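Rna-directed RNA polymerase (Infectious pancreatic necrosis virus, PDB 3ZED) probably copies the viral RNA genome as an RNA-dependent RNA polymerase, joining ribonucleoside triphosphates into RNA, and probably occurs both free and covalently attached to the genomic RNA. Local coordinates at residues G306-Q311 with M659-G664; L729-K734 with E763-Q768; L735-L740 with L782-E787; Q769-M772 with N776-K779. All coordinates share one frame; numbering follows the deposited sequence.

Contact 1 of 4, residues G306-Q311 with M659-G664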
# COMPACT_ATOMS: atom_id res chain seq x y z
N GLY B 306 9.93 -3.43 -10.14
CA GLY B 306 9.68 -3.86 -11.52
C GLY B 306 8.52 -3.07 -12.07
O GLY B 306 7.43 -3.10 -11.50
N GLU B 307 8.75 -2.29 -13.12
CA GLU B 307 7.73 -1.44 -13.73
C GLU B 307 7.99 -1.21 -15.20
O GLU B 307 9.06 -1.53 -15.70
CB GLU B 307 7.70 -0.08 -13.02
CG GLU B 307 6.57 0.00 -12.03
CD GLU B 307 6.63 1.17 -11.08
OE1 GLU B 307 7.41 2.12 -11.33
OE2 GLU B 307 5.85 1.15 -10.10
N ARG B 308 7.01 -0.60 -15.89
CA ARG B 308 7.14 -0.24 -17.29
C ARG B 308 7.66 1.19 -17.30
O ARG B 308 6.91 2.17 -17.22
CB ARG B 308 5.82 -0.48 -18.06
CG ARG B 308 5.58 -2.00 -18.25
CD ARG B 308 4.20 -2.49 -18.66
NE ARG B 308 3.35 -2.70 -17.50
CZ ARG B 308 2.84 -3.85 -17.10
NH1 ARG B 308 3.08 -4.97 -17.76
NH2 ARG B 308 2.09 -3.90 -16.02
N TYR B 309 9.01 1.29 -17.26
CA TYR B 309 9.76 2.53 -17.26
C TYR B 309 9.95 3.07 -18.66
O TYR B 309 9.91 2.32 -19.63
CB TYR B 309 11.13 2.31 -16.62
CG TYR B 309 11.06 1.97 -15.15
CD1 TYR B 309 10.69 2.93 -14.21
CD2 TYR B 309 11.40 0.71 -14.68
CE1 TYR B 309 10.61 2.63 -12.86
CE2 TYR B 309 11.34 0.39 -13.33
CZ TYR B 309 10.95 1.36 -12.42
OH TYR B 309 10.88 1.09 -11.07
N THR B 310 10.17 4.39 -18.77
CA THR B 310 10.50 5.05 -20.03
C THR B 310 11.97 4.74 -20.31
O THR B 310 12.80 4.94 -19.42
CB THR B 310 10.17 6.55 -19.90
OG1 THR B 310 8.75 6.69 -19.98
CG2 THR B 310 10.77 7.39 -20.97
N GLN B 311 12.29 4.19 -21.51
CA GLN B 311 13.67 3.86 -21.91
C GLN B 311 14.61 5.06 -21.78
O GLN B 311 15.69 4.94 -21.23
CB GLN B 311 13.72 3.35 -23.36
CG GLN B 311 13.14 1.95 -23.54
CD GLN B 311 13.10 1.58 -24.99
OE1 GLN B 311 13.87 2.07 -25.81
NE2 GLN B 311 12.20 0.71 -25.36
N MET B 659 -1.12 -16.02 -11.51
CA MET B 659 -0.31 -15.89 -12.73
C MET B 659 -0.46 -14.52 -13.43
O MET B 659 0.25 -14.25 -14.41
CB MET B 659 -0.74 -16.96 -13.74
CG MET B 659 -0.45 -18.36 -13.31
SD MET B 659 -0.60 -19.45 -14.74
CE MET B 659 0.47 -20.74 -14.22
N SER B 660 -1.41 -13.68 -12.98
CA SER B 660 -1.67 -12.44 -13.69
C SER B 660 -1.56 -11.21 -12.81
O SER B 660 -1.90 -11.26 -11.65
CB SER B 660 -3.05 -12.50 -14.34
OG SER B 660 -3.37 -11.33 -15.07
N GLU B 661 -1.11 -10.09 -13.39
CA GLU B 661 -1.05 -8.79 -12.69
C GLU B 661 -2.48 -8.25 -12.45
O GLU B 661 -2.67 -7.36 -11.63
CB GLU B 661 -0.21 -7.77 -13.48
CG GLU B 661 -0.81 -7.30 -14.80
CD GLU B 661 -0.01 -6.20 -15.47
OE1 GLU B 661 0.24 -5.17 -14.81
OE2 GLU B 661 0.38 -6.37 -16.65
N PHE B 662 -3.48 -8.78 -13.19
CA PHE B 662 -4.89 -8.40 -13.10
C PHE B 662 -5.69 -9.39 -12.26
O PHE B 662 -6.91 -9.26 -12.17
CB PHE B 662 -5.50 -8.28 -14.51
CG PHE B 662 -4.75 -7.30 -15.39
CD1 PHE B 662 -4.63 -5.95 -15.02
CD2 PHE B 662 -4.14 -7.71 -16.57
CE1 PHE B 662 -3.94 -5.04 -15.84
CE2 PHE B 662 -3.44 -6.81 -17.38
CZ PHE B 662 -3.34 -5.49 -17.00
N GLY B 663 -5.01 -10.37 -11.66
CA GLY B 663 -5.60 -11.43 -10.84
C GLY B 663 -6.34 -10.97 -9.60
O GLY B 663 -7.40 -11.53 -9.26
N GLY B 664 -5.80 -9.94 -8.95
CA GLY B 664 -6.32 -9.35 -7.72
C GLY B 664 -7.70 -8.73 -7.81
O GLY B 664 -8.15 -8.12 -6.84
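An end-on, two-pronged salt bridge joins Arg308 of strand 299-310, in the sequence range of the palm domain, to Glu661 of a type I beta turn, Ser660 to Gly663, in the range of the thumb domain. The two side chains reach out from opposite directions and meet edge to edge, their guanidinium and carboxylate planes only 20° apart. Arg308 NH2 lies 2.5 Å from Glu661 OE1, a short bond made to the syn lone pair and close to the guanidinium plane, though bent at the hydrogen. The second prong, Arg308 NH1 to Glu661 OE2 at 3.2 Å, is weak. Glu661 CG sits between its own backbone N and carbonyl carbon (chi1 68°), and the chain runs out straight from there. On the way, Glu661 CG lies 3.6 Å above the centre of the Phe662 ring. The turn is further shaped by an ST turn, in which Ser660 OG accepts from Phe662 N at 3.2 Å. Both charged ends have second partners near helix 580-588: Arg308 NH1 donates to Tyr589 O, and Glu661 OE2 is hydrogen-bonded to Ser586 OG. With these second tethers, the charge pair would be expected to limit the rotation of both groups.

Contact 2 of 4, residues L729-K734 with E763-Q768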
# COMPACT_ATOMS: atom_id res chain seq x y z
N LEU B 729 -2.94 8.88 25.66
CA LEU B 729 -2.32 8.51 24.39
C LEU B 729 -1.83 9.75 23.64
O LEU B 729 -0.76 9.71 23.03
CB LEU B 729 -3.29 7.69 23.52
CG LEU B 729 -2.61 6.76 22.53
CD1 LEU B 729 -2.07 5.50 23.24
CD2 LEU B 729 -3.57 6.41 21.38
N ASP B 730 -2.59 10.84 23.70
CA ASP B 730 -2.17 12.11 23.11
C ASP B 730 -0.97 12.71 23.88
O ASP B 730 -0.04 13.20 23.26
CB ASP B 730 -3.35 13.11 23.09
CG ASP B 730 -3.07 14.35 22.27
OD1 ASP B 730 -2.51 14.22 21.15
OD2 ASP B 730 -3.44 15.46 22.73
N GLN B 731 -0.98 12.62 25.23
CA GLN B 731 0.11 13.11 26.10
C GLN B 731 1.41 12.35 25.80
O GLN B 731 2.49 12.96 25.75
CB GLN B 731 -0.28 12.98 27.58
CG GLN B 731 -1.37 13.95 28.03
CD GLN B 731 -1.92 13.67 29.41
OE1 GLN B 731 -1.38 12.88 30.19
NE2 GLN B 731 -3.02 14.31 29.77
N ARG B 732 1.27 11.02 25.53
CA ARG B 732 2.33 10.08 25.18
C ARG B 732 3.15 10.55 23.94
O ARG B 732 4.35 10.28 23.85
CB ARG B 732 1.70 8.69 24.92
CG ARG B 732 2.68 7.55 24.67
CD ARG B 732 1.98 6.19 24.63
NE ARG B 732 1.66 5.66 25.96
CZ ARG B 732 2.52 5.04 26.75
NH1 ARG B 732 3.80 4.92 26.40
NH2 ARG B 732 2.12 4.54 27.91
N THR B 733 2.51 11.31 23.02
CA THR B 733 3.16 11.83 21.81
C THR B 733 4.01 13.07 22.10
O THR B 733 4.83 13.43 21.26
CB THR B 733 2.13 12.15 20.68
OG1 THR B 733 1.38 13.32 21.01
CG2 THR B 733 1.21 10.98 20.38
N LYS B 734 3.83 13.68 23.28
CA LYS B 734 4.51 14.91 23.70
C LYS B 734 5.58 14.70 24.77
O LYS B 734 6.51 15.50 24.84
CB LYS B 734 3.47 15.93 24.22
CG LYS B 734 2.48 16.41 23.14
CD LYS B 734 1.13 16.71 23.75
CE LYS B 734 0.16 17.27 22.74
NZ LYS B 734 -1.17 17.52 23.36
N GLU B 763 -8.09 10.75 36.95
CA GLU B 763 -7.25 11.40 37.95
C GLU B 763 -5.77 11.36 37.53
O GLU B 763 -5.05 12.35 37.72
CB GLU B 763 -7.46 10.78 39.33
CG GLU B 763 -8.81 11.09 39.96
CD GLU B 763 -9.17 10.33 41.22
OE1 GLU B 763 -8.29 9.62 41.76
OE2 GLU B 763 -10.33 10.43 41.67
N LEU B 764 -5.33 10.23 36.93
CA LEU B 764 -3.94 10.04 36.50
C LEU B 764 -3.61 10.93 35.29
O LEU B 764 -2.50 11.46 35.24
CB LEU B 764 -3.63 8.57 36.21
CG LEU B 764 -3.47 7.66 37.46
CD1 LEU B 764 -3.71 6.21 37.11
CD2 LEU B 764 -2.10 7.82 38.10
N ALA B 765 -4.57 11.13 34.36
CA ALA B 765 -4.43 12.01 33.20
C ALA B 765 -4.27 13.47 33.66
O ALA B 765 -3.34 14.14 33.23
CB ALA B 765 -5.62 11.86 32.27
N GLN B 766 -5.15 13.92 34.60
CA GLN B 766 -5.14 15.26 35.19
C GLN B 766 -3.80 15.52 35.89
O GLN B 766 -3.22 16.60 35.73
CB GLN B 766 -6.31 15.43 36.17
N GLN B 767 -3.30 14.50 36.61
CA GLN B 767 -2.01 14.51 37.29
C GLN B 767 -0.86 14.67 36.27
O GLN B 767 0.01 15.52 36.45
CB GLN B 767 -1.86 13.21 38.09
CG GLN B 767 -0.74 13.18 39.12
CD GLN B 767 -0.68 11.82 39.77
OE1 GLN B 767 0.29 11.07 39.61
NE2 GLN B 767 -1.75 11.44 40.48
N GLN B 768 -0.91 13.88 35.18
CA GLN B 768 0.09 13.90 34.11
C GLN B 768 0.05 15.23 33.33
O GLN B 768 1.11 15.72 32.94
CB GLN B 768 -0.10 12.70 33.18
CG GLN B 768 1.16 12.35 32.40
CD GLN B 768 1.09 10.98 31.77
OE1 GLN B 768 1.50 9.98 32.37
NE2 GLN B 768 0.56 10.91 30.56
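Gln731 OE1 takes a hydrogen bond from Gln768 NE2 at 2.8 Å, the shortest of three bonds by which the Gln731 amide engages helix 757-771; the other two are weak. The donor lies in the carbonyl plane of Gln731, at a C=O...N angle of 147°, but OE1 is tilted out of the amide plane of Gln768, and the bond is bent at the hydrogen. The two amide planes stand 63° apart, with the side chains crossing at a slant. Gln731 OE1 lies alongside the extended Gln768 chain: Gln768 CB comes within 3.3 Å of Gln731 OE1, and Gln768 NE2 lies 3.7 Å from Gln731 CB. With Gln768 CG anti to the backbone N (chi1 -158°), the chain extends toward helix 724-732. The other end of the Gln731 amide turns to the backbone, where NE2 donates weakly to Ala765 O at 3.5 Å; a second weak bond from NE2 goes to Gln769 OE1. Both ends of this buried amide are therefore engaged, and since Ala765 O can only accept, this supports the modelled orientation. Near the end of residues 729-734, Thr733 OG1 donates to Asp730 O at 2.7 Å, a carbonyl that also accepts from Thr733 N. Lys734 NZ reaches back to Asp730 OD2, 3.1 Å away, in a salt bridge that meets the carboxylate from above its plane. Around this pair of C-terminal helices, Leu729 packs on helix 412-426, Arg732 lies against helix 438-452 and helix 740-752, and Gln768 touches Ala746 of helix 740-752.

Contact 3 of 4, residues L735-L740 with L782-E787; sequences LRVSTL and LTETRE
Residues 735-740 run as an extended link into a 3-10 turn at 737-739 and on to the start of helix 740-752, while 782-787 are helical; the closest CA atoms, those of Val737 and Glu784, are 7.4 Å apart. The contact belongs to the helical C-terminal region, where a glutamate from helix 781-789 holds the backbone N-H that opens the 3-10 turn. Glu784 CG is anti to its carbonyl carbon (chi1 -64°), and the extended chain carries OE1 to Val737 N at 2.8 Å. This bond is fairly straight, 160° at the hydrogen, and the donor meets the syn side of OE1, 17° out of the carboxylate plane. The same oxygen fits snugly against carbon: Val737 CB lies 3.3 Å from Glu784 OE1 and Arg736 CA 3.5 Å from it. The two side chains run antiparallel past one another, Val737 CB and CG2 beside Glu784 OE1. A backbone N-H at the start of a helical turn suits an anion, and the positive charge of Arg736 nearby would probably favour the ionised form of Glu784. The arginine itself is engaged beyond the contact, with NH1 bonded to Asn776 O and NH2 in a salt bridge with Glu284 of helix 283-293, the helix that Val737 also touches through Val287. Within the turn, Arg736 O accepts from Thr739 N as well as from Thr739 OG1, the hydroxyl standing 2.6 Å away and nearly in line with the C=O bond.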
# COMPACT_ATOMS: atom_id res chain seq x y z
N LEU B 735 5.47 13.66 25.61
CA LEU B 735 6.42 13.44 26.71
C LEU B 735 7.67 12.65 26.29
O LEU B 735 7.57 11.72 25.49
CB LEU B 735 5.73 12.72 27.86
CG LEU B 735 4.73 13.54 28.68
CD1 LEU B 735 3.65 12.64 29.27
CD2 LEU B 735 5.44 14.32 29.79
N ARG B 736 8.84 13.00 26.87
CA ARG B 736 10.13 12.34 26.57
C ARG B 736 10.17 10.90 27.13
O ARG B 736 9.39 10.54 28.02
CB ARG B 736 11.33 13.18 27.08
CG ARG B 736 11.38 13.38 28.58
CD ARG B 736 12.45 14.37 29.00
NE ARG B 736 13.81 13.85 28.85
CZ ARG B 736 14.91 14.59 28.97
NH1 ARG B 736 14.82 15.89 29.25
NH2 ARG B 736 16.10 14.04 28.82
N VAL B 737 11.12 10.09 26.59
CA VAL B 737 11.31 8.66 26.87
C VAL B 737 11.68 8.36 28.35
O VAL B 737 11.31 7.30 28.85
CB VAL B 737 12.32 8.07 25.83
CG1 VAL B 737 13.08 6.87 26.35
CG2 VAL B 737 11.60 7.71 24.53
N SER B 738 12.32 9.31 29.08
CA SER B 738 12.68 9.13 30.49
C SER B 738 11.43 9.00 31.41
O SER B 738 11.53 8.40 32.47
CB SER B 738 13.57 10.26 30.99
OG SER B 738 12.91 11.51 30.86
N THR B 739 10.26 9.52 30.97
CA THR B 739 8.97 9.51 31.69
C THR B 739 8.11 8.28 31.37
O THR B 739 6.96 8.23 31.82
CB THR B 739 8.15 10.77 31.31
OG1 THR B 739 7.64 10.67 29.96
CG2 THR B 739 8.92 12.08 31.49
N LEU B 740 8.62 7.30 30.60
CA LEU B 740 7.81 6.16 30.14
C LEU B 740 7.27 5.28 31.26
O LEU B 740 6.15 4.79 31.12
CB LEU B 740 8.55 5.29 29.11
CG LEU B 740 8.56 5.81 27.67
CD1 LEU B 740 9.51 4.99 26.82
CD2 LEU B 740 7.14 5.83 27.06
N LEU B 782 9.97 10.18 19.08
CA LEU B 782 10.27 9.87 17.67
C LEU B 782 11.68 10.36 17.29
O LEU B 782 12.42 9.64 16.62
CB LEU B 782 9.20 10.43 16.72
CG LEU B 782 7.74 10.01 16.98
CD1 LEU B 782 6.81 10.55 15.90
CD2 LEU B 782 7.60 8.51 17.10
N THR B 783 12.08 11.55 17.79
CA THR B 783 13.42 12.10 17.59
C THR B 783 14.45 11.29 18.40
O THR B 783 15.52 10.97 17.89
CB THR B 783 13.45 13.58 17.96
OG1 THR B 783 12.56 14.28 17.08
CG2 THR B 783 14.85 14.20 17.88
N GLU B 784 14.10 10.94 19.66
CA GLU B 784 14.91 10.12 20.55
C GLU B 784 15.18 8.75 19.91
O GLU B 784 16.33 8.30 19.91
CB GLU B 784 14.23 9.98 21.92
CG GLU B 784 14.09 11.31 22.65
CD GLU B 784 13.67 11.22 24.10
OE1 GLU B 784 12.46 11.05 24.35
OE2 GLU B 784 14.54 11.38 24.98
N THR B 785 14.15 8.12 19.30
CA THR B 785 14.27 6.84 18.59
C THR B 785 15.23 6.98 17.41
O THR B 785 16.12 6.14 17.25
CB THR B 785 12.88 6.35 18.12
OG1 THR B 785 12.03 6.28 19.26
CG2 THR B 785 12.93 4.98 17.46
N ARG B 786 15.07 8.04 16.59
CA ARG B 786 15.91 8.28 15.42
C ARG B 786 17.40 8.44 15.82
O ARG B 786 18.27 7.84 15.18
CB ARG B 786 15.40 9.49 14.63
CG ARG B 786 16.08 9.68 13.29
CD ARG B 786 16.60 11.08 13.09
NE ARG B 786 15.58 12.09 13.35
CZ ARG B 786 15.81 13.25 13.97
NH1 ARG B 786 17.04 13.55 14.39
NH2 ARG B 786 14.82 14.11 14.18
N GLU B 787 17.68 9.20 16.90
CA GLU B 787 19.03 9.41 17.45
C GLU B 787 19.71 8.08 17.81
O GLU B 787 20.85 7.83 17.39
CB GLU B 787 18.97 10.30 18.71
CG GLU B 787 18.64 11.75 18.44
CD GLU B 787 18.44 12.65 19.65
OE1 GLU B 787 18.42 12.15 20.80
OE2 GLU B 787 18.19 13.86 19.42

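Contact 4 of 4, residues Q769-M772 with N776-K779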
# COMPACT_ATOMS: atom_id res chain seq x y z
N GLN B 769 -1.13 15.83 33.16
CA GLN B 769 -1.30 17.12 32.48
C GLN B 769 -0.56 18.23 33.25
O GLN B 769 0.04 19.10 32.62
CB GLN B 769 -2.79 17.46 32.33
CG GLN B 769 -3.10 18.52 31.28
CD GLN B 769 -2.95 18.00 29.87
OE1 GLN B 769 -3.79 17.23 29.36
NE2 GLN B 769 -1.89 18.41 29.19
N LEU B 770 -0.59 18.15 34.60
CA LEU B 770 0.08 19.11 35.49
C LEU B 770 1.60 19.04 35.38
O LEU B 770 2.23 20.09 35.28
CB LEU B 770 -0.32 18.92 36.96
CG LEU B 770 -1.77 19.23 37.36
CD1 LEU B 770 -2.03 18.76 38.77
CD2 LEU B 770 -2.08 20.72 37.25
N LEU B 771 2.19 17.82 35.40
CA LEU B 771 3.65 17.66 35.31
C LEU B 771 4.19 18.06 33.92
O LEU B 771 5.39 18.28 33.78
CB LEU B 771 4.16 16.26 35.72
CG LEU B 771 3.53 15.02 35.08
CD1 LEU B 771 4.34 14.55 33.87
CD2 LEU B 771 3.43 13.89 36.10
N MET B 772 3.29 18.21 32.92
CA MET B 772 3.64 18.61 31.55
C MET B 772 3.94 20.13 31.45
O MET B 772 4.37 20.58 30.39
CB MET B 772 2.55 18.20 30.57
CG MET B 772 2.58 16.71 30.25
SD MET B 772 1.33 16.16 29.07
CE MET B 772 2.10 16.60 27.58
N ASN B 776 11.11 20.76 30.29
CA ASN B 776 12.21 19.80 30.26
C ASN B 776 11.68 18.36 30.05
O ASN B 776 12.43 17.50 29.60
CB ASN B 776 13.05 19.90 31.53
CG ASN B 776 12.24 19.82 32.80
OD1 ASN B 776 11.60 20.80 33.20
ND2 ASN B 776 12.25 18.67 33.45
N LEU B 777 10.38 18.11 30.35
CA LEU B 777 9.76 16.80 30.17
C LEU B 777 9.16 16.63 28.75
O LEU B 777 8.71 15.53 28.42
CB LEU B 777 8.66 16.55 31.23
CG LEU B 777 9.09 16.45 32.70
CD1 LEU B 777 7.94 15.88 33.52
CD2 LEU B 777 10.35 15.57 32.89
N LEU B 778 9.19 17.70 27.92
CA LEU B 778 8.65 17.73 26.56
C LEU B 778 9.75 17.58 25.49
O LEU B 778 10.53 18.49 25.25
CB LEU B 778 7.85 19.02 26.31
CG LEU B 778 6.69 19.39 27.25
CD1 LEU B 778 6.00 20.65 26.77
CD2 LEU B 778 5.66 18.27 27.37
N LYS B 779 9.78 16.41 24.84
CA LYS B 779 10.70 16.06 23.76
C LYS B 779 10.10 14.90 23.00
O LYS B 779 9.59 13.97 23.63
CB LYS B 779 12.08 15.68 24.31
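Leu771 CD1 and Leu777 CD1 meet at 3.9 Å, methyl against methyl, the two leucine side chains crossing at about a right angle. Leu777 CD1 also rests on the backbone, 3.5 Å from Leu771 O. A second apolar pair lies alongside, where Met772 CE touches Leu778 CD2 at 3.9 Å, again with the side chains set roughly perpendicular. Met772 gets there by a bend at its sulfur (chi3 81°), which turns the terminal methyl out of the line of the chain, and the branch of Leu778 also lies close to the main chain, Leu778 CD1 being 4.0 Å from Met772 O. These four residues brace a sharp bend: helix 757-771 ends, and the chain passes through 773-775 into a 3-10 segment that includes 776-777 on the way to helix 781-789, so that the CA atoms of Met772 and Leu777 are 6.5 Å apart. The side-chain contacts are apolar, with methyls also resting on main-chain oxygens, at the surface of the C-terminal region. Further out, the loop after helix 724-732 backs the bend, with Met772 packed on Lys734 and Leu735, and Leu777 on Thr739. The chain beyond the bend is pinned to that same loop by a polar bond as well, the backbone of Leu777 pairing with that of Arg736.

Contacts 2, 3 and 4 form one cluster in the C-terminal region, while contact 1 lies across the chain's centre, about 41 Å from contact 3 and 51 Å from contact 4 between centres. Contacts 2 and 4 are closest, with centres 9 Å apart: both use helix 757-771, and Gln731 CG packs 3.6 Å from Met772 SD. Contact 4 makes its turn within the stretch that contact 3 spans, and the two also touch where Leu735 CD2 lies 3.7 Å from Leu777 O. Contacts 2 and 3 alternate along the chain and meet at Arg732 and Leu740. All four lie away from the two potassium sites and the predicted GTP-binding segment.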